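Local coordinates for protein Cas13d (PDB 6IV9) that binds CRISPR RNA as a CRISPR effector and probably uses its two HEPN domains to mature that guide and cleave target RNA, at residues V221-D226 with K240-F245; D208-L213 with H279-V284; L213-T218 with V284-Q289; N196-K201 with N246-T251. The protein carries 2 engineered substitutions. All coordinates share one frame; numbering follows the deposited sequence.

Contact 1. Residues V221-D226 with K240-F245; sequences VFTHPD and KSLSKF
F222 and F245 each set CG trans to the backbone nitrogen (chi1 176° in both), and this carries the F222 ring out from the short helix 219-223 until its rim meets the F245 ring on helix 232-251. The centroids stand 5.2 Å apart with the planes at 82°, the geometry of a T-shaped (edge-to-face) stack. F222 supplies the edge: its CE2 sits above the F245 face, toward the rim, 3.7 Å from F245 CD2. L242 approaches F222 differently. Its CD1 methyl lies over one face of the F222 ring, 25° off the normal and 3.9 Å from the centroid, a CH-pi contact. The other branch turns to the main chain, where L242 CD2 packs 3.6 Å from F222 O, a buried carbonyl oxygen that has no polar partner in the model. S241 reaches the F222 ring in its plane, with S241 OG 3.5 Å from F222 CE1. Because that hydroxyl is hydrogen-bonded to I238 O, its meeting with the ring is packing. The two helices thus meet mainly through the F222 ring, with L242 also packed on the backbone. Around it, F222 also stacks with Y278 and rests on L213 of the preceding loop, while F245 leans on V277, Y278 and L281, so helix 267-291 backs both phenylalanines.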
loop_
_atom_site.group_PDB
_atom_site.type_symbol
_atom_site.label_atom_id
_atom_site.label_comp_id
_atom_site.label_asym_id
_atom_site.label_seq_id
_atom_site.Cartn_x
_atom_site.Cartn_y
_atom_site.Cartn_z
ATOM N N VAL A 221 -2.503 -11.921 31.539
ATOM C CA VAL A 221 -1.068 -11.762 31.894
ATOM C C VAL A 221 -0.645 -10.307 31.696
ATOM O O VAL A 221 0.103 -9.802 32.507
ATOM C CB VAL A 221 -0.175 -12.708 31.080
ATOM C CG1 VAL A 221 1.288 -12.389 31.281
ATOM C CG2 VAL A 221 -0.460 -14.155 31.413
ATOM N N PHE A 222 -1.120 -9.676 30.627
ATOM C CA PHE A 222 -0.752 -8.275 30.320
ATOM C C PHE A 222 -1.216 -7.333 31.429
ATOM O O PHE A 222 -0.468 -6.474 31.783
ATOM C CB PHE A 222 -1.449 -7.857 29.030
ATOM C CG PHE A 222 -1.260 -6.428 28.599
ATOM C CD1 PHE A 222 0.000 -5.915 28.390
ATOM C CD2 PHE A 222 -2.345 -5.613 28.360
ATOM C CE1 PHE A 222 0.171 -4.617 27.957
ATOM C CE2 PHE A 222 -2.174 -4.312 27.936
ATOM C CZ PHE A 222 -0.916 -3.819 27.739
ATOM N N THR A 223 -2.439 -7.506 31.906
ATOM C CA THR A 223 -3.024 -6.604 32.929
ATOM C C THR A 223 -2.610 -6.993 34.351
ATOM O O THR A 223 -2.715 -6.142 35.213
ATOM C CB THR A 223 -4.524 -6.424 32.697
ATOM O OG1 THR A 223 -5.114 -7.713 32.747
ATOM C CG2 THR A 223 -4.828 -5.792 31.361
ATOM N N HIS A 224 -2.152 -8.222 34.560
ATOM C CA HIS A 224 -1.704 -8.674 35.902
ATOM C C HIS A 224 -0.346 -9.346 35.763
ATOM O O HIS A 224 -0.262 -10.535 36.027
ATOM C CB HIS A 224 -2.705 -9.666 36.490
ATOM C CG HIS A 224 -4.100 -9.168 36.512
ATOM N ND1 HIS A 224 -4.516 -8.219 37.390
ATOM C CD2 HIS A 224 -5.167 -9.487 35.768
ATOM C CE1 HIS A 224 -5.785 -7.972 37.189
ATOM N NE2 HIS A 224 -6.203 -8.732 36.206
ATOM N N PRO A 225 0.719 -8.620 35.391
ATOM C CA PRO A 225 2.027 -9.213 35.207
ATOM C C PRO A 225 2.586 -9.833 36.496
ATOM O O PRO A 225 3.256 -10.826 36.414
ATOM C CB PRO A 225 2.917 -8.077 34.692
ATOM C CG PRO A 225 2.159 -6.821 34.956
ATOM C CD PRO A 225 0.710 -7.204 35.128
ATOM N N ASP A 226 2.322 -9.192 37.631
ATOM C CA ASP A 226 2.873 -9.646 38.934
ATOM C C ASP A 226 2.359 -11.042 39.282
ATOM O O ASP A 226 3.136 -11.813 39.795
ATOM C CB ASP A 226 2.640 -8.602 40.026
ATOM C CG ASP A 226 3.518 -7.370 39.901
ATOM O OD1 ASP A 226 3.164 -6.336 40.474
ATOM O OD2 ASP A 226 4.549 -7.454 39.253
ATOM N N LYS A 240 5.605 -1.317 31.946
ATOM C CA LYS A 240 5.922 -0.113 31.156
ATOM C C LYS A 240 4.952 -0.020 29.978
ATOM O O LYS A 240 4.483 1.061 29.708
ATOM C CB LYS A 240 7.349 -0.199 30.619
ATOM C CG LYS A 240 8.458 -0.063 31.646
ATOM C CD LYS A 240 9.735 0.398 30.989
ATOM C CE LYS A 240 10.969 0.264 31.852
ATOM N NZ LYS A 240 11.973 1.294 31.499
ATOM N N SER A 241 4.693 -1.134 29.299
ATOM C CA SER A 241 3.787 -1.114 28.128
ATOM C C SER A 241 2.342 -0.926 28.588
ATOM O O SER A 241 1.619 -0.243 27.915
ATOM C CB SER A 241 3.963 -2.331 27.265
ATOM O OG SER A 241 3.519 -3.491 27.921
ATOM N N LEU A 242 1.966 -1.519 29.713
ATOM C CA LEU A 242 0.588 -1.364 30.240
ATOM C C LEU A 242 0.324 0.120 30.487
ATOM O O LEU A 242 -0.724 0.607 30.144
ATOM C CB LEU A 242 0.503 -2.150 31.545
ATOM C CG LEU A 242 -0.879 -2.267 32.168
ATOM C CD1 LEU A 242 -1.897 -2.716 31.149
ATOM C CD2 LEU A 242 -0.855 -3.226 33.335
ATOM N N SER A 243 1.300 0.800 31.062
ATOM C CA SER A 243 1.150 2.234 31.371
ATOM C C SER A 243 0.976 3.033 30.074
ATOM O O SER A 243 0.134 3.909 30.031
ATOM C CB SER A 243 2.308 2.670 32.212
ATOM O OG SER A 243 2.450 4.066 32.185
ATOM N N LYS A 244 1.755 2.701 29.045
ATOM C CA LYS A 244 1.636 3.357 27.720
ATOM C C LYS A 244 0.273 3.022 27.106
ATOM O O LYS A 244 -0.289 3.867 26.465
ATOM C CB LYS A 244 2.818 2.978 26.831
ATOM C CG LYS A 244 4.117 3.677 27.182
ATOM C CD LYS A 244 4.115 5.100 26.722
ATOM C CE LYS A 244 5.462 5.781 26.787
ATOM N NZ LYS A 244 5.863 6.336 25.472
ATOM N N PHE A 245 -0.208 1.805 27.312
ATOM C CA PHE A 245 -1.508 1.357 26.755
ATOM C C PHE A 245 -2.630 2.221 27.337
ATOM O O PHE A 245 -3.470 2.689 26.614
ATOM C CB PHE A 245 -1.705 -0.115 27.111
ATOM C CG PHE A 245 -3.012 -0.753 26.718
ATOM C CD1 PHE A 245 -3.276 -1.096 25.408
ATOM C CD2 PHE A 245 -3.950 -1.083 27.674
ATOM C CE1 PHE A 245 -4.462 -1.708 25.059
ATOM C CE2 PHE A 245 -5.139 -1.694 27.325
ATOM C CZ PHE A 245 -5.387 -2.013 26.019
#

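Contact 2. Residues D208-L213 with H279-V284; sequences DFMGYL and HMLAIV
M210 reaches from its loop to touch both L281 and V284 on helix 267-291. From CB the chain leaves with CG trans to the carbonyl carbon (chi1 -57°), then bends at both following torsions. CB and CG form the stem. At the sulfur the side chain meets two neighbours: M210 SD lies 4.3 Å from L281 CB, and it also stands 4.1 Å above the plane of the F209 ring, offset toward the rim. The terminal methyl goes furthest, with M210 CE 3.5 Å from V284 CG1 and equally near the backbone oxygen of L281. L281 is then engaged at two more points. L213 CD1 packs 3.7 Å from L281 CB, and further along the same side chain L281 CD1 meets the edge of the F209 ring, 3.9 Å from F209 CZ, the two side chains crossing at about a right angle. V191 and L194 of helix 168-197 touch M210 as well, and L194 also touches L281. No hydrogen bond links the two segments and every touching residue is buried, so between residues 208-213 and residues 279-284 the joint rests on apolar packing alone.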
loop_
_atom_site.group_PDB
_atom_site.type_symbol
_atom_site.label_atom_id
_atom_site.label_comp_id
_atom_site.label_asym_id
_atom_site.label_seq_id
_atom_site.Cartn_x
_atom_site.Cartn_y
_atom_site.Cartn_z
ATOM N N ASP A 208 9.346 1.253 23.893
ATOM C CA ASP A 208 9.012 0.854 25.282
ATOM C C ASP A 208 7.548 0.413 25.261
ATOM O O ASP A 208 7.159 -0.416 26.087
ATOM C CB ASP A 208 9.233 2.004 26.263
ATOM C CG ASP A 208 10.525 1.845 27.035
ATOM O OD1 ASP A 208 11.438 1.192 26.503
ATOM O OD2 ASP A 208 10.596 2.356 28.157
ATOM N N PHE A 209 6.791 0.945 24.303
ATOM C CA PHE A 209 5.351 0.633 24.238
ATOM C C PHE A 209 5.145 -0.589 23.351
ATOM O O PHE A 209 4.951 -1.636 23.902
ATOM C CB PHE A 209 4.595 1.888 23.811
ATOM C CG PHE A 209 3.174 1.692 23.370
ATOM C CD1 PHE A 209 2.403 0.676 23.884
ATOM C CD2 PHE A 209 2.607 2.541 22.445
ATOM C CE1 PHE A 209 1.095 0.506 23.479
ATOM C CE2 PHE A 209 1.301 2.369 22.035
ATOM C CZ PHE A 209 0.546 1.351 22.555
ATOM N N MET A 210 5.227 -0.458 22.036
ATOM C CA MET A 210 4.966 -1.626 21.156
ATOM C C MET A 210 6.015 -2.733 21.296
ATOM O O MET A 210 5.654 -3.875 21.124
ATOM C CB MET A 210 4.806 -1.224 19.691
ATOM C CG MET A 210 3.712 -0.222 19.479
ATOM S SD MET A 210 2.083 -0.935 19.455
ATOM C CE MET A 210 2.241 -2.111 18.119
ATOM N N GLY A 211 7.266 -2.384 21.565
ATOM C CA GLY A 211 8.367 -3.360 21.669
ATOM C C GLY A 211 8.207 -4.366 22.795
ATOM O O GLY A 211 8.729 -5.459 22.657
ATOM N N TYR A 212 7.575 -3.981 23.901
ATOM C CA TYR A 212 7.444 -4.881 25.073
ATOM C C TYR A 212 6.169 -5.722 25.014
ATOM O O TYR A 212 5.940 -6.471 25.946
ATOM C CB TYR A 212 7.489 -4.092 26.379
ATOM C CG TYR A 212 8.842 -3.543 26.742
ATOM C CD1 TYR A 212 9.999 -4.212 26.405
ATOM C CD2 TYR A 212 8.959 -2.350 27.424
ATOM C CE1 TYR A 212 11.245 -3.710 26.732
ATOM C CE2 TYR A 212 10.196 -1.831 27.755
ATOM C CZ TYR A 212 11.343 -2.513 27.410
ATOM O OH TYR A 212 12.562 -1.997 27.748
ATOM N N LEU A 213 5.341 -5.531 23.996
ATOM C CA LEU A 213 4.118 -6.353 23.860
ATOM C C LEU A 213 4.506 -7.726 23.315
ATOM O O LEU A 213 5.503 -7.819 22.641
ATOM C CB LEU A 213 3.136 -5.681 22.902
ATOM C CG LEU A 213 2.577 -4.336 23.339
ATOM C CD1 LEU A 213 1.697 -3.750 22.260
ATOM C CD2 LEU A 213 1.804 -4.460 24.629
ATOM N N HIS A 279 -5.159 -7.042 21.764
ATOM C CA HIS A 279 -4.864 -8.131 20.806
ATOM C C HIS A 279 -4.365 -7.544 19.483
ATOM O O HIS A 279 -3.472 -8.117 18.893
ATOM C CB HIS A 279 -6.115 -8.979 20.603
ATOM C CG HIS A 279 -6.428 -9.852 21.769
ATOM N ND1 HIS A 279 -7.649 -10.406 21.964
ATOM C CD2 HIS A 279 -5.672 -10.256 22.798
ATOM C CE1 HIS A 279 -7.629 -11.115 23.054
ATOM N NE2 HIS A 279 -6.445 -11.041 23.575
ATOM N N MET A 280 -4.981 -6.462 19.032
ATOM C CA MET A 280 -4.565 -5.837 17.758
ATOM C C MET A 280 -3.127 -5.330 17.881
ATOM O O MET A 280 -2.335 -5.646 17.029
ATOM C CB MET A 280 -5.514 -4.688 17.405
ATOM C CG MET A 280 -6.917 -5.150 17.096
ATOM S SD MET A 280 -8.162 -3.868 16.884
ATOM C CE MET A 280 -7.730 -3.223 15.274
ATOM N N LEU A 281 -2.810 -4.617 18.955
ATOM C CA LEU A 281 -1.454 -4.057 19.149
ATOM C C LEU A 281 -0.426 -5.174 19.306
ATOM O O LEU A 281 0.597 -5.100 18.712
ATOM C CB LEU A 281 -1.466 -3.178 20.397
ATOM C CG LEU A 281 -2.435 -2.010 20.366
ATOM C CD1 LEU A 281 -2.307 -1.187 21.623
ATOM C CD2 LEU A 281 -2.213 -1.156 19.151
ATOM N N ALA A 282 -0.748 -6.186 20.090
ATOM C CA ALA A 282 0.179 -7.309 20.313
ATOM C C ALA A 282 0.448 -8.025 18.985
ATOM O O ALA A 282 1.545 -8.449 18.774
ATOM C CB ALA A 282 -0.407 -8.235 21.333
ATOM N N ILE A 283 -0.567 -8.194 18.155
ATOM C CA ILE A 283 -0.361 -8.855 16.835
ATOM C C ILE A 283 0.553 -7.990 15.967
ATOM O O ILE A 283 1.456 -8.512 15.382
ATOM C CB ILE A 283 -1.695 -9.162 16.145
ATOM C CG1 ILE A 283 -2.398 -10.332 16.822
ATOM C CG2 ILE A 283 -1.478 -9.425 14.676
ATOM C CD1 ILE A 283 -3.831 -10.479 16.453
ATOM N N VAL A 284 0.337 -6.681 15.967
ATOM C CA VAL A 284 1.196 -5.763 15.176
ATOM C C VAL A 284 2.627 -5.897 15.697
ATOM O O VAL A 284 3.517 -5.994 14.904
ATOM C CB VAL A 284 0.693 -4.317 15.292
ATOM C CG1 VAL A 284 1.738 -3.324 14.839
ATOM C CG2 VAL A 284 -0.592 -4.111 14.525
#

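Contact 3. Residues L213-T218 with V284-Q289; sequences LSARNT and VGQIAQ. Engineered in segment 284-289: A288 (natural residue Arg).
R216 and Q286 make the shorter of the two direct bonds: R216 NH1 donates to Q286 OE1 over 2.9 Å at an N-H...O angle of 154°. The donor lies above the amide's carbonyl plane, 41° out of it, and the guanidinium and amide planes are 66° apart. Water 1 gives Q286 OE1 a second donor, its oxygen 2.6 Å away. That water accepts from A215 N at 3.0 Å and, weakly, from R216 NH2, tying the loop backbone to the same oxygen. At the other end of the amide, Q286 NE2 bonds to D302 OD1. A leucine in place of Q286 would probably leave R216 NH1 and the water without this acceptor and D302 OD1 without this donor. Q289 NE2 adds a weak bond to L213 O, 3.4 Å long. Within the loop, S214 OG accepts from R216 N at 3.2 Å, an ST turn inside the type I turn 214-217. Between Q286 and Q289, the engineered A288 replaces an arginine, probably of a HEPN R-X4-H motif. The loop leads into helix 219-223, which T218 N-caps, while N217 O receives the hydroxyls of Y278 on helix 267-291 and Y314 on helix 312-330.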
loop_
_atom_site.group_PDB
_atom_site.type_symbol
_atom_site.label_atom_id
_atom_site.label_comp_id
_atom_site.label_asym_id
_atom_site.label_seq_id
_atom_site.Cartn_x
_atom_site.Cartn_y
_atom_site.Cartn_z
ATOM N N LEU A 213 5.341 -5.531 23.996
ATOM C CA LEU A 213 4.118 -6.353 23.860
ATOM C C LEU A 213 4.506 -7.726 23.315
ATOM O O LEU A 213 5.503 -7.819 22.641
ATOM C CB LEU A 213 3.136 -5.681 22.902
ATOM C CG LEU A 213 2.577 -4.336 23.339
ATOM C CD1 LEU A 213 1.697 -3.750 22.260
ATOM C CD2 LEU A 213 1.804 -4.460 24.629
ATOM N N SER A 214 3.740 -8.735 23.655
ATOM C CA SER A 214 4.010 -10.040 23.040
ATOM C C SER A 214 2.672 -10.721 22.817
ATOM O O SER A 214 1.895 -10.781 23.763
ATOM C CB SER A 214 4.910 -10.867 23.882
ATOM O OG SER A 214 4.992 -12.162 23.336
ATOM N N ALA A 215 2.492 -11.335 21.648
ATOM C CA ALA A 215 1.255 -12.071 21.313
ATOM C C ALA A 215 1.205 -13.368 22.123
ATOM O O ALA A 215 0.214 -14.039 22.075
ATOM C CB ALA A 215 1.157 -12.338 19.841
ATOM N N ARG A 216 2.288 -13.692 22.811
ATOM C CA ARG A 216 2.375 -14.922 23.625
ATOM C C ARG A 216 1.836 -14.648 25.029
ATOM O O ARG A 216 1.774 -15.572 25.822
ATOM C CB ARG A 216 3.802 -15.465 23.614
ATOM C CG ARG A 216 4.137 -16.222 22.338
ATOM C CD ARG A 216 5.593 -16.552 22.133
ATOM N NE ARG A 216 6.397 -15.350 22.045
ATOM C CZ ARG A 216 6.197 -14.363 21.184
ATOM N NH1 ARG A 216 5.252 -14.458 20.269
ATOM N NH2 ARG A 216 6.941 -13.279 21.248
ATOM N N ASN A 217 1.461 -13.404 25.300
ATOM C CA ASN A 217 0.839 -13.053 26.596
ATOM C C ASN A 217 -0.651 -12.807 26.377
ATOM O O ASN A 217 -1.011 -12.048 25.493
ATOM C CB ASN A 217 1.412 -11.781 27.207
ATOM C CG ASN A 217 2.838 -11.943 27.665
ATOM O OD1 ASN A 217 3.244 -13.032 28.027
ATOM N ND2 ASN A 217 3.597 -10.869 27.622
ATOM N N THR A 218 -1.484 -13.442 27.188
ATOM C CA THR A 218 -2.938 -13.192 27.130
ATOM C C THR A 218 -3.222 -11.838 27.779
ATOM O O THR A 218 -2.352 -11.294 28.427
ATOM C CB THR A 218 -3.735 -14.221 27.937
ATOM O OG1 THR A 218 -3.323 -14.053 29.285
ATOM C CG2 THR A 218 -3.520 -15.642 27.476
ATOM N N VAL A 284 0.337 -6.681 15.967
ATOM C CA VAL A 284 1.196 -5.763 15.176
ATOM C C VAL A 284 2.627 -5.897 15.697
ATOM O O VAL A 284 3.517 -5.994 14.904
ATOM C CB VAL A 284 0.693 -4.317 15.292
ATOM C CG1 VAL A 284 1.738 -3.324 14.839
ATOM C CG2 VAL A 284 -0.592 -4.111 14.525
ATOM N N GLY A 285 2.803 -5.943 17.008
ATOM C CA GLY A 285 4.142 -6.087 17.597
ATOM C C GLY A 285 4.794 -7.395 17.189
ATOM O O GLY A 285 5.974 -7.399 16.913
ATOM N N GLN A 286 4.019 -8.465 17.157
ATOM C CA GLN A 286 4.534 -9.801 16.777
ATOM C C GLN A 286 5.016 -9.777 15.324
ATOM O O GLN A 286 6.077 -10.293 15.048
ATOM C CB GLN A 286 3.450 -10.846 17.016
ATOM C CG GLN A 286 3.627 -12.122 16.220
ATOM C CD GLN A 286 4.748 -12.993 16.724
ATOM O OE1 GLN A 286 5.224 -12.851 17.830
ATOM N NE2 GLN A 286 5.174 -13.912 15.885
ATOM N N ILE A 287 4.256 -9.147 14.436
ATOM C CA ILE A 287 4.665 -9.065 13.011
ATOM C C ILE A 287 5.970 -8.275 12.929
ATOM O O ILE A 287 6.856 -8.690 12.236
ATOM C CB ILE A 287 3.561 -8.458 12.135
ATOM C CG1 ILE A 287 2.286 -9.299 12.180
ATOM C CG2 ILE A 287 4.063 -8.301 10.722
ATOM C CD1 ILE A 287 1.091 -8.621 11.598
ATOM N N ALA A 288 6.081 -7.210 13.708
ATOM C CA ALA A 288 7.295 -6.371 13.707
ATOM C C ALA A 288 8.500 -7.212 14.126
ATOM O O ALA A 288 9.529 -7.082 13.534
ATOM C CB ALA A 288 7.106 -5.191 14.609
ATOM N N GLN A 289 8.309 -8.114 15.079
ATOM C CA GLN A 289 9.396 -8.988 15.591
ATOM C C GLN A 289 9.794 -10.047 14.559
ATOM O O GLN A 289 10.793 -10.691 14.764
ATOM C CB GLN A 289 8.985 -9.610 16.920
ATOM C CG GLN A 289 8.905 -8.603 18.047
ATOM C CD GLN A 289 8.190 -9.186 19.238
ATOM O OE1 GLN A 289 8.322 -10.353 19.547
ATOM N NE2 GLN A 289 7.401 -8.376 19.899
HETATM O O HOH W 1 4.910 -11.288 19.919
#

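Contact 4. Residues N196-K201 with N246-T251; sequences NMLGIK and NDLLKT
M197 and L198, where helix 168-197 runs out into the following loop, pack on L248 of helix 232-251 with differently turned side chains. L248 has its CG trans to the backbone nitrogen (chi1 -176°), which sends L248 CD1 to within 3.6 Å of M197 CG. M197 then bends at its next two torsions, its far end leading away from the helix. L198 takes the other course and lays one branch on the main chain, with L198 CD2 3.6 Å from L248 N and 3.8 Å from L248 CB; D247 CB lies slightly further off. T251 places OG1 between its backbone nitrogen and carbonyl carbon (chi1 73°). From there T251 OG1 bonds back to L248 O at 2.9 Å, while T251 CG2 faces the carbonyls, 3.8 Å from M197 O and 3.9 Å from L198 O. A glycine here would probably open a gap beside those two carbonyls and cost L248 O one of its donors. Across the segments the chemistry is apolar, without a hydrogen bond. R253 N bonds to T251 OG1 locally, whereas R253 NH1, bonded to M197 O, gives residues 196-201 a polar link that the apolar packing lacks.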
loop_
_atom_site.group_PDB
_atom_site.type_symbol
_atom_site.label_atom_id
_atom_site.label_comp_id
_atom_site.label_asym_id
_atom_site.label_seq_id
_atom_site.Cartn_x
_atom_site.Cartn_y
_atom_site.Cartn_z
ATOM N N ASN A 196 2.968 7.971 17.873
ATOM C CA ASN A 196 2.700 9.392 17.558
ATOM C C ASN A 196 1.389 9.838 18.201
ATOM O O ASN A 196 1.309 10.940 18.688
ATOM C CB ASN A 196 2.609 9.622 16.059
ATOM C CG ASN A 196 2.449 11.087 15.751
ATOM O OD1 ASN A 196 3.198 11.898 16.238
ATOM N ND2 ASN A 196 1.454 11.421 14.969
ATOM N N MET A 197 0.433 8.922 18.254
ATOM C CA MET A 197 -0.956 9.107 18.740
ATOM C C MET A 197 -0.928 9.542 20.205
ATOM O O MET A 197 -1.846 10.217 20.633
ATOM C CB MET A 197 -1.662 7.757 18.642
ATOM C CG MET A 197 -3.139 7.805 18.642
ATOM S SD MET A 197 -3.805 6.965 17.201
ATOM C CE MET A 197 -3.515 8.230 15.973
ATOM N N LEU A 198 0.114 9.152 20.923
ATOM C CA LEU A 198 0.274 9.466 22.358
ATOM C C LEU A 198 0.398 10.973 22.576
ATOM O O LEU A 198 -0.123 11.464 23.570
ATOM C CB LEU A 198 1.517 8.747 22.873
ATOM C CG LEU A 198 1.408 7.230 22.947
ATOM C CD1 LEU A 198 2.644 6.654 23.585
ATOM C CD2 LEU A 198 0.192 6.823 23.738
ATOM N N GLY A 199 1.072 11.676 21.671
ATOM C CA GLY A 199 1.270 13.120 21.877
ATOM C C GLY A 199 2.460 13.441 22.773
ATOM O O GLY A 199 2.431 14.511 23.396
ATOM N N ILE A 200 3.388 12.493 22.928
ATOM C CA ILE A 200 4.630 12.697 23.737
ATOM C C ILE A 200 5.667 13.270 22.778
ATOM O O ILE A 200 6.575 12.535 22.357
ATOM C CB ILE A 200 5.147 11.381 24.344
ATOM C CG1 ILE A 200 4.816 10.172 23.472
ATOM C CG2 ILE A 200 4.687 11.217 25.779
ATOM C CD1 ILE A 200 5.785 9.956 22.332
ATOM N N LYS A 201 5.543 14.551 22.476
ATOM C CA LYS A 201 6.439 15.126 21.449
ATOM C C LYS A 201 7.906 15.034 21.893
ATOM O O LYS A 201 8.732 14.565 21.083
ATOM C CB LYS A 201 5.901 16.510 21.078
ATOM C CG LYS A 201 4.402 16.519 20.802
ATOM C CD LYS A 201 4.036 15.549 19.714
ATOM C CE LYS A 201 5.210 15.262 18.804
ATOM N NZ LYS A 201 5.094 15.980 17.513
ATOM N N ASN A 246 -2.600 2.435 28.645
ATOM C CA ASN A 246 -3.607 3.307 29.296
ATOM C C ASN A 246 -3.455 4.731 28.768
ATOM O O ASN A 246 -4.444 5.369 28.579
ATOM C CB ASN A 246 -3.550 3.216 30.814
ATOM C CG ASN A 246 -4.077 1.900 31.318
ATOM O OD1 ASN A 246 -5.118 1.458 30.886
ATOM N ND2 ASN A 246 -3.354 1.267 32.207
ATOM N N ASP A 247 -2.230 5.178 28.525
ATOM C CA ASP A 247 -2.003 6.542 27.993
ATOM C C ASP A 247 -2.697 6.659 26.635
ATOM O O ASP A 247 -3.362 7.637 26.405
ATOM C CB ASP A 247 -0.510 6.813 27.828
ATOM C CG ASP A 247 0.235 7.089 29.118
ATOM O OD1 ASP A 247 -0.410 7.461 30.084
ATOM O OD2 ASP A 247 1.456 6.927 29.137
ATOM N N LEU A 248 -2.548 5.651 25.785
ATOM C CA LEU A 248 -3.192 5.660 24.452
ATOM C C LEU A 248 -4.714 5.659 24.595
ATOM O O LEU A 248 -5.363 6.351 23.870
ATOM C CB LEU A 248 -2.719 4.433 23.675
ATOM C CG LEU A 248 -3.216 4.346 22.239
ATOM C CD1 LEU A 248 -2.841 5.584 21.460
ATOM C CD2 LEU A 248 -2.654 3.123 21.559
ATOM N N LEU A 249 -5.249 4.888 25.528
ATOM C CA LEU A 249 -6.720 4.853 25.722
ATOM C C LEU A 249 -7.227 6.235 26.159
ATOM O O LEU A 249 -8.294 6.611 25.738
ATOM C CB LEU A 249 -7.075 3.781 26.752
ATOM C CG LEU A 249 -6.795 2.344 26.330
ATOM C CD1 LEU A 249 -6.903 1.396 27.498
ATOM C CD2 LEU A 249 -7.696 1.909 25.200
ATOM N N LYS A 250 -6.466 6.915 27.006
ATOM C CA LYS A 250 -6.837 8.246 27.552
ATOM C C LYS A 250 -6.895 9.311 26.447
ATOM O O LYS A 250 -7.640 10.256 26.590
ATOM C CB LYS A 250 -5.977 8.567 28.775
ATOM C CG LYS A 250 -6.193 7.619 29.945
ATOM C CD LYS A 250 -5.515 7.991 31.246
ATOM C CE LYS A 250 -4.017 7.831 31.218
ATOM N NZ LYS A 250 -3.435 7.541 32.546
ATOM N N THR A 251 -6.107 9.162 25.390
ATOM C CA THR A 251 -6.097 10.193 24.324
ATOM C C THR A 251 -7.436 10.276 23.603
ATOM O O THR A 251 -7.700 11.331 23.088
ATOM C CB THR A 251 -4.964 10.002 23.315
ATOM O OG1 THR A 251 -5.266 8.892 22.482
ATOM C CG2 THR A 251 -3.610 9.847 23.958
#

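Overall arrangement
From the N terminus, the chain leaves helix 168-197 at the first half of contact 4, runs through the loop halves of contacts 2 and 3, and enters helix 219-223, where contact 1 begins. Helix 232-251 then closes contact 1, the shortest loop, and, directly after it along the helix, contact 4, whose loop encloses it. Helix 267-291 closes contacts 2 and 3 in succession. Contact 1 is nested within all three others, whereas contacts 2, 3 and 4 cross one another. Contacts 2 and 3 share L213 and V284, and F209 of contact 2 touches L248 of contact 4. Contacts 2 and 3 tie loop 208-218 to helix 267-291; contacts 1 and 4 tie helices 219-223 and 168-197 to helix 232-251.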